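Local coordinates for Sel1 repeat family protein (Pseudomonas aeruginosa, PDB 6LCH), which probably serves as an immunity protein that protects Pseudomonas aeruginosa from its own type VI secretion effector PldB, at residues Thr157-Ala160 / Ala161-Tyr165; Leu205-Phe209 / Gly210-Pro214; Ala230-Ser233 / Ile234-Lys237. One frame throughout, in Å; residues are numbered along the deposited sequence.

The three local contacts illustrate how an all-helical Sel1 repeat protein closes, turns and continues its helices. Along the chain they come in series: interaction 1 ends helix 150-162, interaction 2 ends helix 199-208, and interaction 3 lies within helix 225-240. Interaction 1 stands apart, its centre 27 Å from that of interaction 2 and 22 Å from that of interaction 3, with about 13 Å between nearest atoms in both cases. Interactions 2 and 3, centres 13 Å apart, touch directly because their helices are consecutive and packed together: L205 CD2 lies 3.5 Å from Y231 CE1, and F209 also meets Y231. One contact therefore lies within the region of Sel1 repeat sequence, the other two on a pair of packed helices nearer the C-terminus.

Interaction 1 (Thr157-Ala160 / Ala161-Tyr165); sequences THCA and ASQGY
The carbonyl group of C159 receives a donor on each face: the amide of Q163 approaches from one, the hydroxyl of S162 from the other. Q163 itself presents its amide nearly in plane, since C159 O lies only 7° out of it, whereas the ring of Y165 meets the methyl of A160 obliquely and at longer range. The setting is the C-terminal end of helix 150-162 in a Sel1 repeat region, where a short turn leads into helix 166-178 and a helical hairpin is formed. Regular helical bonds persist as far as A161 N to T157 O and S162 N to H158 O, both 3.1 Å. Beyond them the pattern tightens: Q163 N bonds to A160 O at 3.2 Å, three residues back, and G164 N to A161 O at 2.8 Å. G164 has a left-handed backbone conformation, which turns the chain out of the helix and brings Y165 to the N-cap position of the next one. Side chains take part in this closure. With its hydroxyl set between the backbone N and the carbonyl carbon (chi1 70°), S162 folds OG back to C159 O at 2.9 Å. The amide of Q163 is gripped at both ends, NE2 also donating to G131 O while OE1 accepts from E13 N. C159 adds a covalent tie nearby, a disulfide to C10, so the N-terminal segment is fastened to this helix end twice. On the face opposite S162 OG, Q163 NE2 stands 3.3 Å from C159 O and 3.9 Å from C159 SG.

Interaction 2 (Leu205-Phe209 / Gly210-Pro214); sequences LSRVF and GSETP
At the C-terminal end of helix 199-208, the last turn is closed by T213 and G210, which both donate to the carbonyl oxygen of R207. T213 OG1 makes the shorter bond, 2.5 Å to R207 O, and arrives 22° from the carbonyl plane. G210 N lies 3.1 Å from R207 O and well above that plane, so a single oxygen near the helix end accepts two hydrogen bonds from distinct directions. Here the chain enters a type I beta turn, G210 to T213, that folds it back against the helix it has just left. The T213 hydroxyl is held beside its own backbone N (chi1 -56°), which leaves methyl CG2 lying 4.0 Å above the guanidinium plane of R207, toward its rim. The bent side chain of R207 also runs across that of E212; NH2 and OE2, 4.0 Å apart, form a long salt bridge. The same carboxylate oxygen is tied to the helix through a water, which donates to E212 OE2 and hydrogen-bonds S206 OG, each at 3.1 Å. Between R207 and G210, V208 CG1 sits over the centre of the F209 ring, and the F209 backbone is hydrogen-bonded to D224.

Interaction 3 (Ala230-Ser233 / Ile234-Lys237); sequences AYYS and IYKK
Y232 and I234 carry most of this intrahelical contact, with S233 between them: the Y232 ring lies against the two residues three and four positions ahead, while I234 reaches back to A230. The Y232 ring, placed by a CG anti to the backbone N (chi1 -167°), runs alongside the side chains of Y235 and K236 and points the same way. Y235 CD1 lies over one face of it, 3.4 Å from Y232 CE1. The two ring planes nevertheless differ by 34°, so the pair is oblique. K236 contributes its aliphatic part, CG lying 3.8 Å from Y232 CE2, and its bent chain continues to NZ, which forms a weak, long ion pair with E239. I234 works backward: CG1 comes within 3.3 Å of A230 O, and CD1 rests against the same oxygen, which also accepts a weak bond from I234 N. The regular i to i+4 bonds run beneath, with Y235 N to Y231 O 2.8 Å long. S233 joins them through its carbonyl: S233 O accepts the bond from K237 N and has K237 CB 3.5 Å away. R228 makes a cation-pi contact with Y232. Around helix 225-240, the preceding helix 199-208 packs against Y232 through S206 and against Y235 through K199, A202 and F203, while L249 of helix 249-252 touches Y231 and I234.

Interaction 1 (Thr157-Ala160 / Ala161-Tyr165)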
loop_
_atom_site.group_PDB
_atom_site.type_symbol
_atom_site.label_atom_id
_atom_site.label_comp_id
_atom_site.label_asym_id
_atom_site.label_seq_id
_atom_site.Cartn_x
_atom_site.Cartn_y
_atom_site.Cartn_z
ATOM N N THR A 157 0.076 10.983 5.452
ATOM C CA THR A 157 0.770 9.705 5.526
ATOM C C THR A 157 0.560 9.040 6.879
ATOM O O THR A 157 0.510 7.805 6.960
ATOM C CB THR A 157 2.259 9.896 5.236
ATOM O OG1 THR A 157 2.417 10.857 4.190
ATOM C CG2 THR A 157 2.873 8.589 4.777
ATOM N N HIS A 158 0.418 9.830 7.948
ATOM C CA HIS A 158 0.119 9.248 9.253
ATOM C C HIS A 158 -1.303 8.700 9.302
ATOM O O HIS A 158 -1.550 7.663 9.926
ATOM C CB HIS A 158 0.354 10.272 10.361
ATOM C CG HIS A 158 1.733 10.218 10.945
ATOM N ND1 HIS A 158 2.117 9.257 11.855
ATOM C CD2 HIS A 158 2.823 10.992 10.734
ATOM C CE1 HIS A 158 3.380 9.451 12.191
ATOM N NE2 HIS A 158 3.832 10.497 11.523
ATOM N N CYS A 159 -2.249 9.378 8.644
ATOM C CA CYS A 159 -3.610 8.858 8.565
ATOM C C CYS A 159 -3.636 7.508 7.861
ATOM O O CYS A 159 -4.381 6.603 8.259
ATOM C CB CYS A 159 -4.506 9.861 7.838
ATOM S SG CYS A 159 -6.267 9.456 7.860
ATOM N N ALA A 160 -2.812 7.351 6.823
ATOM C CA ALA A 160 -2.806 6.112 6.056
ATOM C C ALA A 160 -2.209 4.957 6.853
ATOM O O ALA A 160 -2.734 3.839 6.816
ATOM C CB ALA A 160 -2.046 6.319 4.746
ATOM N N ALA A 161 -1.111 5.196 7.577
ATOM C CA ALA A 161 -0.486 4.091 8.302
ATOM C C ALA A 161 -1.304 3.667 9.512
ATOM O O ALA A 161 -1.271 2.492 9.890
ATOM C CB ALA A 161 0.925 4.455 8.742
ATOM N N SER A 162 -2.026 4.598 10.140
ATOM C CA SER A 162 -2.872 4.228 11.270
ATOM C C SER A 162 -3.950 3.231 10.866
ATOM O O SER A 162 -4.482 2.524 11.730
ATOM C CB SER A 162 -3.509 5.474 11.898
ATOM O OG SER A 162 -4.498 6.053 11.060
ATOM N N GLN A 163 -4.275 3.149 9.577
ATOM C CA GLN A 163 -5.198 2.148 9.060
ATOM C C GLN A 163 -4.495 0.851 8.673
ATOM O O GLN A 163 -5.122 -0.025 8.066
ATOM C CB GLN A 163 -5.968 2.716 7.864
ATOM C CG GLN A 163 -6.618 4.062 8.156
ATOM C CD GLN A 163 -7.397 4.622 6.979
ATOM O OE1 GLN A 163 -8.303 3.975 6.453
ATOM N NE2 GLN A 163 -7.057 5.840 6.571
ATOM N N GLY A 164 -3.216 0.708 9.011
ATOM C CA GLY A 164 -2.489 -0.520 8.756
ATOM C C GLY A 164 -1.916 -0.656 7.368
ATOM O O GLY A 164 -1.541 -1.765 6.976
ATOM N N TYR A 165 -1.828 0.436 6.615
ATOM C CA TYR A 165 -1.357 0.409 5.234
ATOM C C TYR A 165 0.167 0.484 5.237
ATOM O O TYR A 165 0.745 1.534 5.537
ATOM C CB TYR A 165 -1.987 1.563 4.458
ATOM C CG TYR A 165 -1.599 1.655 3.003
ATOM C CD1 TYR A 165 -0.871 2.738 2.532
ATOM C CD2 TYR A 165 -1.976 0.674 2.095
ATOM C CE1 TYR A 165 -0.522 2.838 1.205
ATOM C CE2 TYR A 165 -1.628 0.768 0.759
ATOM C CZ TYR A 165 -0.901 1.853 0.323
ATOM O OH TYR A 165 -0.550 1.962 -1.002
#

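Interaction 2 (Leu205-Phe209 / Gly210-Pro214)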
loop_
_atom_site.group_PDB
_atom_site.type_symbol
_atom_site.label_atom_id
_atom_site.label_comp_id
_atom_site.label_asym_id
_atom_site.label_seq_id
_atom_site.Cartn_x
_atom_site.Cartn_y
_atom_site.Cartn_z
ATOM N N LEU A 205 15.111 -3.887 5.369
ATOM C CA LEU A 205 15.694 -4.285 6.645
ATOM C C LEU A 205 16.643 -5.462 6.476
ATOM O O LEU A 205 17.595 -5.603 7.252
ATOM C CB LEU A 205 14.587 -4.610 7.649
ATOM C CG LEU A 205 14.074 -3.416 8.457
ATOM C CD1 LEU A 205 14.057 -2.153 7.610
ATOM C CD2 LEU A 205 12.682 -3.699 9.030
ATOM N N SER A 206 16.412 -6.300 5.464
ATOM C CA SER A 206 17.350 -7.374 5.158
ATOM C C SER A 206 18.723 -6.821 4.802
ATOM O O SER A 206 19.750 -7.321 5.275
ATOM C CB SER A 206 16.807 -8.229 4.014
ATOM O OG SER A 206 17.865 -8.842 3.306
ATOM N N ARG A 207 18.761 -5.790 3.956
ATOM C CA ARG A 207 20.033 -5.182 3.580
ATOM C C ARG A 207 20.610 -4.329 4.701
ATOM O O ARG A 207 21.836 -4.230 4.829
ATOM C CB ARG A 207 19.856 -4.344 2.315
ATOM C CG ARG A 207 19.078 -5.056 1.220
ATOM C CD ARG A 207 19.720 -4.849 -0.140
ATOM N NE ARG A 207 21.166 -5.045 -0.109
ATOM C CZ ARG A 207 22.052 -4.176 -0.587
ATOM N NH1 ARG A 207 21.644 -3.042 -1.139
ATOM N NH2 ARG A 207 23.349 -4.443 -0.514
ATOM N N VAL A 208 19.749 -3.709 5.513
ATOM C CA VAL A 208 20.216 -2.954 6.675
ATOM C C VAL A 208 21.109 -3.829 7.546
ATOM O O VAL A 208 22.212 -3.434 7.944
ATOM C CB VAL A 208 19.016 -2.406 7.470
ATOM C CG1 VAL A 208 19.416 -2.100 8.902
ATOM C CG2 VAL A 208 18.432 -1.176 6.786
ATOM N N PHE A 209 20.654 -5.047 7.835
ATOM C CA PHE A 209 21.397 -5.970 8.678
ATOM C C PHE A 209 22.218 -6.967 7.867
ATOM O O PHE A 209 22.645 -7.995 8.404
ATOM C CB PHE A 209 20.433 -6.682 9.628
ATOM C CG PHE A 209 19.648 -5.735 10.489
ATOM C CD1 PHE A 209 20.290 -4.966 11.447
ATOM C CD2 PHE A 209 18.280 -5.586 10.321
ATOM C CE1 PHE A 209 19.587 -4.087 12.238
ATOM C CE2 PHE A 209 17.566 -4.698 11.109
ATOM C CZ PHE A 209 18.220 -3.947 12.069
ATOM N N GLY A 210 22.457 -6.675 6.592
ATOM C CA GLY A 210 23.350 -7.483 5.780
ATOM C C GLY A 210 24.782 -6.978 5.866
ATOM O O GLY A 210 25.033 -5.776 5.890
ATOM N N SER A 211 25.722 -7.923 5.916
ATOM C CA SER A 211 27.131 -7.557 6.013
ATOM C C SER A 211 27.657 -6.967 4.712
ATOM O O SER A 211 28.556 -6.118 4.736
ATOM C CB SER A 211 27.952 -8.779 6.407
ATOM O OG SER A 211 27.926 -9.755 5.381
ATOM N N GLU A 212 27.112 -7.399 3.579
ATOM C CA GLU A 212 27.535 -6.954 2.258
ATOM C C GLU A 212 27.009 -5.571 1.889
ATOM O O GLU A 212 27.375 -5.051 0.829
ATOM C CB GLU A 212 27.086 -7.974 1.205
ATOM C CG GLU A 212 25.605 -7.883 0.833
ATOM C CD GLU A 212 24.676 -8.134 2.009
ATOM O OE1 GLU A 212 24.980 -9.022 2.838
ATOM O OE2 GLU A 212 23.642 -7.436 2.109
ATOM N N THR A 213 26.171 -4.965 2.722
ATOM C CA THR A 213 25.602 -3.664 2.395
ATOM C C THR A 213 26.583 -2.556 2.761
ATOM O O THR A 213 27.116 -2.555 3.876
ATOM C CB THR A 213 24.288 -3.450 3.141
ATOM O OG1 THR A 213 23.387 -4.525 2.849
ATOM C CG2 THR A 213 23.645 -2.129 2.743
ATOM N N PRO A 214 26.845 -1.610 1.863
ATOM C CA PRO A 214 27.677 -0.460 2.218
ATOM C C PRO A 214 27.111 0.237 3.441
ATOM O O PRO A 214 25.892 0.452 3.528
ATOM C CB PRO A 214 27.597 0.438 0.974
ATOM C CG PRO A 214 27.246 -0.491 -0.140
ATOM C CD PRO A 214 26.375 -1.549 0.469
HETATM O O HOH W 1 20.978 -8.779 3.044
#

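Interaction 3 (Ala230-Ser233 / Ile234-Lys237)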
loop_
_atom_site.group_PDB
_atom_site.type_symbol
_atom_site.label_atom_id
_atom_site.label_comp_id
_atom_site.label_asym_id
_atom_site.label_seq_id
_atom_site.Cartn_x
_atom_site.Cartn_y
_atom_site.Cartn_z
ATOM N N ALA A 230 15.846 -13.201 9.154
ATOM C CA ALA A 230 14.470 -13.084 9.625
ATOM C C ALA A 230 13.672 -12.113 8.770
ATOM O O ALA A 230 12.471 -12.316 8.549
ATOM C CB ALA A 230 14.450 -12.646 11.090
ATOM N N TYR A 231 14.323 -11.065 8.262
ATOM C CA TYR A 231 13.624 -10.105 7.420
ATOM C C TYR A 231 13.531 -10.589 5.980
ATOM O O TYR A 231 12.465 -10.490 5.363
ATOM C CB TYR A 231 14.313 -8.745 7.498
ATOM C CG TYR A 231 13.986 -8.020 8.779
ATOM C CD1 TYR A 231 12.686 -7.620 9.053
ATOM C CD2 TYR A 231 14.967 -7.757 9.722
ATOM C CE1 TYR A 231 12.376 -6.971 10.222
ATOM C CE2 TYR A 231 14.670 -7.106 10.896
ATOM C CZ TYR A 231 13.371 -6.711 11.142
ATOM O OH TYR A 231 13.065 -6.058 12.312
ATOM N N TYR A 232 14.621 -11.136 5.431
ATOM C CA TYR A 232 14.551 -11.635 4.063
ATOM C C TYR A 232 13.557 -12.778 3.936
ATOM O O TYR A 232 12.911 -12.919 2.892
ATOM C CB TYR A 232 15.923 -12.090 3.569
ATOM C CG TYR A 232 15.928 -12.306 2.074
ATOM C CD1 TYR A 232 15.843 -11.227 1.206
ATOM C CD2 TYR A 232 15.974 -13.584 1.533
ATOM C CE1 TYR A 232 15.832 -11.409 -0.161
ATOM C CE2 TYR A 232 15.961 -13.778 0.162
ATOM C CZ TYR A 232 15.890 -12.686 -0.679
ATOM O OH TYR A 232 15.877 -12.862 -2.045
ATOM N N SER A 233 13.425 -13.604 4.978
ATOM C CA SER A 233 12.436 -14.676 4.948
ATOM C C SER A 233 11.019 -14.119 4.972
ATOM O O SER A 233 10.124 -14.655 4.307
ATOM C CB SER A 233 12.657 -15.630 6.121
ATOM O OG SER A 233 11.694 -16.672 6.112
ATOM N N ILE A 234 10.792 -13.057 5.749
ATOM C CA ILE A 234 9.497 -12.381 5.719
ATOM C C ILE A 234 9.248 -11.805 4.335
ATOM O O ILE A 234 8.138 -11.894 3.794
ATOM C CB ILE A 234 9.437 -11.292 6.805
ATOM C CG1 ILE A 234 9.172 -11.908 8.178
ATOM C CG2 ILE A 234 8.382 -10.242 6.465
ATOM C CD1 ILE A 234 9.443 -10.954 9.324
ATOM N N TYR A 235 10.283 -11.213 3.733
ATOM C CA TYR A 235 10.157 -10.719 2.370
ATOM C C TYR A 235 9.817 -11.848 1.405
ATOM O O TYR A 235 9.022 -11.659 0.479
ATOM C CB TYR A 235 11.440 -10.005 1.943
ATOM C CG TYR A 235 11.651 -9.980 0.448
ATOM C CD1 TYR A 235 12.438 -10.938 -0.172
ATOM C CD2 TYR A 235 11.063 -9.001 -0.344
ATOM C CE1 TYR A 235 12.633 -10.927 -1.530
ATOM C CE2 TYR A 235 11.256 -8.982 -1.712
ATOM C CZ TYR A 235 12.050 -9.950 -2.297
ATOM O OH TYR A 235 12.251 -9.958 -3.658
ATOM N N LYS A 236 10.402 -13.031 1.597
ATOM C CA LYS A 236 10.036 -14.140 0.724
ATOM C C LYS A 236 8.605 -14.593 0.986
ATOM O O LYS A 236 7.868 -14.905 0.045
ATOM C CB LYS A 236 11.020 -15.295 0.886
ATOM C CG LYS A 236 12.395 -14.983 0.334
ATOM C CD LYS A 236 12.289 -14.438 -1.072
ATOM C CE LYS A 236 12.545 -15.535 -2.084
ATOM N NZ LYS A 236 12.294 -15.075 -3.475
ATOM N N LYS A 237 8.181 -14.591 2.253
ATOM C CA LYS A 237 6.826 -15.018 2.584
ATOM C C LYS A 237 5.782 -14.082 1.980
ATOM O O LYS A 237 4.765 -14.540 1.441
ATOM C CB LYS A 237 6.687 -15.102 4.101
ATOM C CG LYS A 237 5.412 -15.707 4.631
ATOM C CD LYS A 237 5.284 -17.214 4.393
ATOM C CE LYS A 237 3.800 -17.611 4.152
ATOM N NZ LYS A 237 3.290 -17.144 2.811
#